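Side-chain contact in 6-pyruvoyl tetrahydrobiopterin synthase (Plasmodium vivax, PDB 3LX3), which belongs to the 6-pyruvoyl tetrahydropterin synthase family, a group of zinc-binding enzymes, and forms an assembly of six chains: residues A[78-81]-A[82-86]. Residues are numbered along the deposited sequence; the frame is centred on the assembly and turned at random.
Sequences VRKV and CKQLD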
loop_
_atom_site.group_PDB
_atom_site.type_symbol
_atom_site.label_atom_id
_atom_site.label_comp_id
_atom_site.label_asym_id
_atom_site.label_seq_id
_atom_site.Cartn_x
_atom_site.Cartn_y
_atom_site.Cartn_z
ATOM N N VAL A 78 6.692 16.458 -13.460
ATOM C CA VAL A 78 5.369 15.924 -13.054
ATOM C C VAL A 78 4.760 16.768 -11.918
ATOM O O VAL A 78 3.586 17.120 -11.962
ATOM C CB VAL A 78 5.414 14.427 -12.653
ATOM C CG1 VAL A 78 4.048 13.959 -12.101
ATOM C CG2 VAL A 78 5.883 13.552 -13.865
ATOM N N ARG A 79 5.560 17.119 -10.912
ATOM C CA ARG A 79 5.047 17.946 -9.816
ATOM C C ARG A 79 4.558 19.295 -10.349
ATOM O O ARG A 79 3.524 19.784 -9.922
ATOM C CB ARG A 79 6.101 18.175 -8.726
ATOM C CG ARG A 79 6.481 16.934 -7.917
ATOM C CD ARG A 79 7.524 17.236 -6.810
ATOM N NE ARG A 79 8.328 18.450 -7.050
ATOM C CZ ARG A 79 9.641 18.512 -7.322
ATOM N NH1 ARG A 79 10.425 17.418 -7.425
ATOM N NH2 ARG A 79 10.186 19.717 -7.502
ATOM N N LYS A 80 5.312 19.900 -11.260
ATOM C CA LYS A 80 4.931 21.198 -11.835
ATOM C C LYS A 80 3.549 21.137 -12.518
ATOM O O LYS A 80 2.679 21.998 -12.282
ATOM C CB LYS A 80 5.995 21.663 -12.830
ATOM C CG LYS A 80 5.684 23.018 -13.439
ATOM C CD LYS A 80 6.801 23.505 -14.356
ATOM C CE LYS A 80 6.522 24.949 -14.775
ATOM N NZ LYS A 80 7.338 25.371 -15.943
ATOM N N VAL A 81 3.345 20.125 -13.359
ATOM C CA VAL A 81 2.064 19.956 -14.080
ATOM C C VAL A 81 0.956 19.705 -13.092
ATOM O O VAL A 81 -0.091 20.347 -13.145
ATOM C CB VAL A 81 2.132 18.842 -15.129
ATOM C CG1 VAL A 81 0.763 18.556 -15.754
ATOM C CG2 VAL A 81 3.117 19.242 -16.203
ATOM N N CYS A 82 1.182 18.804 -12.151
ATOM C CA CYS A 82 0.176 18.558 -11.091
ATOM C C CYS A 82 -0.201 19.807 -10.319
ATOM O O CYS A 82 -1.379 20.046 -10.042
ATOM C CB CYS A 82 0.651 17.494 -10.091
ATOM S SG CYS A 82 0.702 15.824 -10.684
ATOM N N LYS A 83 0.782 20.639 -9.996
ATOM C CA LYS A 83 0.546 21.801 -9.180
ATOM C C LYS A 83 -0.351 22.794 -9.921
ATOM O O LYS A 83 -1.134 23.503 -9.243
ATOM C CB LYS A 83 1.882 22.421 -8.745
ATOM C CG LYS A 83 1.779 23.672 -7.893
ATOM C CD LYS A 83 1.247 23.425 -6.490
ATOM C CE LYS A 83 1.277 24.752 -5.693
ATOM N NZ LYS A 83 0.463 24.741 -4.432
ATOM N N GLN A 84 -0.288 22.843 -11.256
ATOM C CA GLN A 84 -1.126 23.746 -12.015
ATOM C C GLN A 84 -2.597 23.397 -11.883
ATOM O O GLN A 84 -3.465 24.270 -11.870
ATOM C CB GLN A 84 -0.730 23.736 -13.491
ATOM C CG GLN A 84 0.690 24.261 -13.715
ATOM C CD GLN A 84 1.243 23.919 -15.103
ATOM O OE1 GLN A 84 0.602 23.205 -15.903
ATOM N NE2 GLN A 84 2.443 24.429 -15.396
ATOM N N LEU A 85 -2.884 22.104 -11.781
ATOM C CA LEU A 85 -4.268 21.646 -11.654
ATOM C C LEU A 85 -4.780 21.667 -10.222
ATOM O O LEU A 85 -5.954 21.983 -9.945
ATOM C CB LEU A 85 -4.389 20.240 -12.198
ATOM C CG LEU A 85 -4.031 20.044 -13.675
ATOM C CD1 LEU A 85 -3.741 18.573 -13.981
ATOM C CD2 LEU A 85 -5.176 20.542 -14.455
ATOM N N ASP A 86 -3.897 21.332 -9.295
ATOM C CA ASP A 86 -4.263 21.110 -7.905
ATOM C C ASP A 86 -5.058 22.258 -7.302
ATOM O O ASP A 86 -4.751 23.439 -7.535
ATOM C CB ASP A 86 -2.982 20.928 -7.091
ATOM C CG ASP A 86 -3.234 20.617 -5.626
ATOM O OD1 ASP A 86 -2.674 21.349 -4.760
ATOM O OD2 ASP A 86 -3.994 19.699 -5.283
#
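One face of the Gln84 carboxamide looks onto the backbone of Lys80 and Val81, with Val81 CA over OE1 at 4.0 Å and Lys80 O also above the plane. Lys80 CG lies on that same side but out beyond NE2, 4.0 Å from it, while Lys80 CE comes nearer the amide edge. CG of Gln84 stands beside its own backbone N (chi1 -64°), which leads the chain back along the helix and sets that CG 3.3 Å from Lys80 O. Lys80 is extended from CG to NZ. Both polar ends reach Glu148 on helix 134-149, NZ through a salt bridge and NE2 through a weak hydrogen bond, so one carboxylate takes the tips of two side chains that cross at an oblique angle.

Underneath, the backbone is that of an alpha helix near its C-terminal end. Cys82 N gives a nearly straight bond to Val78 O (2.9 Å, 172°), and Lys83 N reaches Arg79 O. The bond from Gln84 N to Lys80 O is longer, 3.3 Å, and bifurcated by a weak one to Val81 O. Asp86 N still bonds Cys82 O, though Asp86 itself leaves helical geometry.

On the buried side, Val78 CG1 meets Cys82 SG at 4.1 Å. As in the T-fold of this family, helices 71-85 and 134-149 pack on an antiparallel sheet: Val78 and Cys82 rest on Phe30 and Val54 of strands 20-40 and 48-61, Val81 packs against Leu145 of helix 134-149, and Leu85 fits among Phe32 of strand 20-40, Ile141 of helix 134-149, and Val125 and Ile127 of strand 124-127, in the small parallel sheet.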